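Local coordinates for protein purine nucleoside phosphorylase (Schistosoma mansoni, PDB 5TBT) that catalyses the phosphorolysis of purine nucleosides such as inosine and guanosine, releasing the free base and ribose 1-phosphate, at residues A[113-118]-A[221-226]. Residues are numbered along the deposited sequence; the frame is centred on the assembly and turned at random.
Sequences LLITNL and MSTVPE. With CTN (4-amino-1-beta-D-ribofuranosyl-2(1H)-pyrimidinone), chain B; SO4 (sulfate ion), chain C.
S222 meets N117 beside the bound sulfate, one residue after M221, whose backbone N-H reaches the pyrimidine O2 of the cytidine (2.9 Å) in a weak bond. A water 2.7 Å from the carbonyl O of L118 can donate to that O or to the pyrimidine O2, perhaps not to all its acceptors at once, and takes only a weak bond from M221 N. Extended beyond CG, the M221 side chain runs along the base, its CG 3.2 Å from the pyrimidine O2, while F161 of a second subunit packs on it. The OG of S222 donates to sulfate O2 at 3.1 Å; the backbone N of L118 holds sulfate O1, and S35 supplies a further bond. The CB of N117 closes in beside both groups, 3.7 Å from the S222 OG. T223 carries the one direct hydrogen bond between 113-118 and 221-226. Its chi1 of -59° brings OG1 to ND2 of N117, 2.9 Å away, and leaves CG2, anti to the backbone N, 4.1 Å from CG2 of I115. The bond is bent to 139° at the hydrogen, and OG1 lies 27° out of the amide plane, the two side chains meeting almost at right angles. The guanidinium NH2 of R86 probably donates to that OG1 as well, and S241 bonds the N117 OD1, so both ends of the amide are tied. I115 CD1 reaches on to the CB of E226. The strand thus meets the loop before helix 224-232 through buried polar groups, and the helix's first turn through aliphatic carbons. In this phosphorylase-superfamily fold the sulfate probably mimics phosphate, and the N117-T223 bond would tie together the two segments lining that site.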
ATOM      1  N   LEU A 113      -9.361 -25.631  -4.435  1.00 24.62           N
ATOM      2  CA  LEU A 113      -8.104 -25.126  -4.982  1.00 27.46           C
ATOM      3  C   LEU A 113      -6.991 -25.363  -3.969  1.00 26.89           C
ATOM      4  O   LEU A 113      -7.087 -24.911  -2.824  1.00 22.19           O
ATOM      5  CB  LEU A 113      -8.210 -23.636  -5.319  1.00 27.48           C
ATOM      6  CG  LEU A 113      -6.924 -22.919  -5.734  1.00 30.63           C
ATOM      7  CD1 LEU A 113      -6.411 -23.449  -7.062  1.00 30.42           C
ATOM      8  CD2 LEU A 113      -7.148 -21.414  -5.794  1.00 19.73           C
ATOM      9  N   LEU A 114      -5.940 -26.060  -4.392  1.00 22.41           N
ATOM     10  CA  LEU A 114      -4.795 -26.367  -3.544  1.00 23.18           C
ATOM     11  C   LEU A 114      -3.590 -25.556  -4.003  1.00 24.93           C
ATOM     12  O   LEU A 114      -3.319 -25.460  -5.203  1.00 27.89           O
ATOM     13  CB  LEU A 114      -4.467 -27.862  -3.586  1.00 25.56           C
ATOM     14  CG  LEU A 114      -5.644 -28.826  -3.400  1.00 29.89           C
ATOM     15  CD1 LEU A 114      -5.215 -30.262  -3.661  1.00 25.71           C
ATOM     16  CD2 LEU A 114      -6.256 -28.691  -2.013  1.00 28.28           C
ATOM     17  N   ILE A 115      -2.865 -24.974  -3.046  1.00 25.33           N
ATOM     18  CA  ILE A 115      -1.806 -24.010  -3.341  1.00 24.27           C
ATOM     19  C   ILE A 115      -0.577 -24.319  -2.492  1.00 25.64           C
ATOM     20  O   ILE A 115      -0.696 -24.590  -1.292  1.00 25.22           O
ATOM     21  CB  ILE A 115      -2.266 -22.560  -3.081  1.00 24.46           C
ATOM     22  CG1 ILE A 115      -3.584 -22.268  -3.801  1.00 26.49           C
ATOM     23  CG2 ILE A 115      -1.196 -21.565  -3.511  1.00 22.27           C
ATOM     24  CD1 ILE A 115      -4.118 -20.880  -3.557  1.00 27.51           C
ATOM     25  N   THR A 116       0.604 -24.253  -3.111  1.00 25.46           N
ATOM     26  CA  THR A 116       1.879 -24.286  -2.404  1.00 26.22           C
ATOM     27  C   THR A 116       2.712 -23.062  -2.766  1.00 26.37           C
ATOM     28  O   THR A 116       2.618 -22.535  -3.878  1.00 24.78           O
ATOM     29  CB  THR A 116       2.694 -25.541  -2.731  1.00 26.64           C
ATOM     30  OG1 THR A 116       2.961 -25.591  -4.140  1.00 27.04           O
ATOM     31  CG2 THR A 116       1.958 -26.790  -2.304  1.00 27.06           C
ATOM     32  N   ASN A 117       3.545 -22.626  -1.826  1.00 23.73           N
ATOM     33  CA  ASN A 117       4.445 -21.512  -2.076  1.00 23.06           C
ATOM     34  C   ASN A 117       5.714 -21.700  -1.256  1.00 25.98           C
ATOM     35  O   ASN A 117       5.776 -22.534  -0.348  1.00 25.51           O
ATOM     36  CB  ASN A 117       3.788 -20.163  -1.748  1.00 19.86           C
ATOM     37  CG  ASN A 117       3.429 -20.017  -0.273  1.00 22.49           C
ATOM     38  OD1 ASN A 117       4.296 -20.060   0.603  1.00 21.98           O
ATOM     39  ND2 ASN A 117       2.147 -19.814   0.002  1.00 23.67           N
ATOM     40  N   LEU A 118       6.730 -20.911  -1.597  1.00 24.10           N
ATOM     41  CA  LEU A 118       7.940 -20.765  -0.798  1.00 24.12           C
ATOM     42  C   LEU A 118       7.845 -19.467  -0.010  1.00 27.23           C
ATOM     43  O   LEU A 118       7.348 -18.459  -0.518  1.00 23.18           O
ATOM     44  CB  LEU A 118       9.195 -20.738  -1.675  1.00 26.26           C
ATOM     45  CG  LEU A 118       9.927 -22.038  -2.020  1.00 28.50           C
ATOM     46  CD1 LEU A 118      10.566 -22.669  -0.787  1.00 29.29           C
ATOM     47  CD2 LEU A 118       9.004 -23.022  -2.715  1.00 27.23           C
ATOM     48  N   MET A 221       5.303 -13.656  -1.105  1.00 21.69           N
ATOM     49  CA  MET A 221       4.954 -12.712  -2.161  1.00 22.98           C
ATOM     50  C   MET A 221       3.797 -13.172  -3.043  1.00 25.17           C
ATOM     51  O   MET A 221       3.602 -12.605  -4.125  1.00 25.02           O
ATOM     52  CB  MET A 221       6.170 -12.434  -3.047  1.00 20.95           C
ATOM     53  CG  MET A 221       7.401 -11.918  -2.323  1.00 22.28           C
ATOM     54  SD  MET A 221       8.799 -11.719  -3.453  1.00 23.63           S
ATOM     55  CE  MET A 221      10.148 -11.513  -2.293  1.00 22.08           C
ATOM     56  N   SER A 222       3.030 -14.174  -2.630  1.00 24.20           N
ATOM     57  CA  SER A 222       2.029 -14.755  -3.523  1.00 26.62           C
ATOM     58  C   SER A 222       0.816 -15.190  -2.706  1.00 24.79           C
ATOM     59  O   SER A 222       0.618 -14.765  -1.562  1.00 26.20           O
ATOM     60  CB  SER A 222       2.643 -15.922  -4.318  1.00 29.03           C
ATOM     61  OG  SER A 222       2.860 -17.051  -3.489  1.00 28.60           O
ATOM     62  N   THR A 223      -0.029 -16.014  -3.337  1.00 24.12           N
ATOM     63  CA  THR A 223      -1.065 -16.824  -2.697  1.00 21.23           C
ATOM     64  C   THR A 223      -2.291 -16.038  -2.244  1.00 22.46           C
ATOM     65  O   THR A 223      -3.418 -16.417  -2.572  1.00 23.79           O
ATOM     66  CB  THR A 223      -0.477 -17.590  -1.508  1.00 19.90           C
ATOM     67  OG1 THR A 223       0.592 -18.427  -1.967  1.00 21.80           O
ATOM     68  CG2 THR A 223      -1.544 -18.454  -0.856  1.00 17.52           C
ATOM     69  N   VAL A 224      -2.084 -14.967  -1.470  1.00 22.96           N
ATOM     70  CA  VAL A 224      -3.221 -14.185  -0.968  1.00 25.17           C
ATOM     71  C   VAL A 224      -4.123 -13.679  -2.085  1.00 22.83           C
ATOM     72  O   VAL A 224      -5.352 -13.719  -1.921  1.00 20.16           O
ATOM     73  CB  VAL A 224      -2.724 -13.065  -0.041  1.00 25.71           C
ATOM     74  CG1 VAL A 224      -3.835 -12.067   0.242  1.00 22.03           C
ATOM     75  CG2 VAL A 224      -2.201 -13.651   1.259  1.00 24.87           C
ATOM     76  N   PRO A 225      -3.616 -13.182  -3.225  1.00 23.16           N
ATOM     77  CA  PRO A 225      -4.546 -12.789  -4.301  1.00 23.19           C
ATOM     78  C   PRO A 225      -5.418 -13.933  -4.791  1.00 23.24           C
ATOM     79  O   PRO A 225      -6.623 -13.741  -5.002  1.00 23.48           O
ATOM     80  CB  PRO A 225      -3.608 -12.283  -5.406  1.00 26.04           C
ATOM     81  CG  PRO A 225      -2.381 -11.842  -4.687  1.00 26.38           C
ATOM     82  CD  PRO A 225      -2.226 -12.797  -3.543  1.00 25.27           C
ATOM     83  N   GLU A 226      -4.841 -15.123  -4.978  1.00 21.94           N
ATOM     84  CA  GLU A 226      -5.633 -16.254  -5.452  1.00 25.47           C
ATOM     85  C   GLU A 226      -6.650 -16.695  -4.406  1.00 23.78           C
ATOM     86  O   GLU A 226      -7.776 -17.068  -4.751  1.00 25.85           O
ATOM     87  CB  GLU A 226      -4.720 -17.420  -5.833  1.00 26.43           C
ATOM     88  CG  GLU A 226      -3.798 -17.143  -7.006  1.00 31.63           C
ATOM     89  CD  GLU A 226      -2.465 -16.559  -6.578  1.00 40.54           C
ATOM     90  OE1 GLU A 226      -2.405 -15.911  -5.513  1.00 42.73           O
ATOM     91  OE2 GLU A 226      -1.469 -16.757  -7.305  1.00 44.81           O
TER
HETATM   92  O5' CTN B 301      12.629 -16.734  -3.790  1.00 47.96           O
HETATM   93  C5' CTN B 301      11.645 -16.090  -4.537  1.00 53.76           C
HETATM   94  C4' CTN B 301      10.497 -17.028  -4.875  1.00 58.28           C
HETATM   95  O4' CTN B 301      10.060 -17.738  -3.741  1.00 56.19           O
HETATM   96  C1' CTN B 301       9.064 -17.025  -3.045  1.00 53.51           C
HETATM   97  N1  CTN B 301       9.569 -16.427  -1.804  1.00 44.02           N
HETATM   98  C6  CTN B 301      10.683 -16.856  -1.276  1.00 37.23           C
HETATM   99  C5  CTN B 301      11.169 -16.322  -0.127  1.00 35.82           C
HETATM  100  C4  CTN B 301      10.498 -15.313   0.496  1.00 34.32           C
HETATM  101  N3  CTN B 301       9.358 -14.879  -0.013  1.00 37.24           N
HETATM  102  C2  CTN B 301       8.852 -15.428  -1.157  1.00 41.84           C
HETATM  103  O2  CTN B 301       7.797 -15.032  -1.651  1.00 41.19           O
HETATM  104  N4  CTN B 301      11.019 -14.833   1.624  1.00 32.60           N
HETATM  105  C2' CTN B 301       8.595 -15.974  -4.026  1.00 58.87           C
HETATM  106  O2' CTN B 301       7.188 -16.007  -4.109  1.00 59.13           O
HETATM  107  C3' CTN B 301       9.304 -16.219  -5.313  1.00 64.84           C
HETATM  108  O3' CTN B 301       8.532 -16.961  -6.231  1.00 64.63           O
HETATM  109  S   SO4 C 302       6.478 -19.396  -4.798  1.00 82.29           S
HETATM  110  O1  SO4 C 302       6.823 -20.538  -4.078  1.00 81.73           O
HETATM  111  O2  SO4 C 302       5.472 -18.691  -4.088  1.00 83.36           O
HETATM  112  O3  SO4 C 302       7.640 -18.553  -4.935  1.00 76.85           O
HETATM  113  O4  SO4 C 302       6.054 -19.613  -6.154  1.00 83.79           O
HETATM  114  O   HOH W   1       5.210 -17.002  -1.222  1.00 32.59           O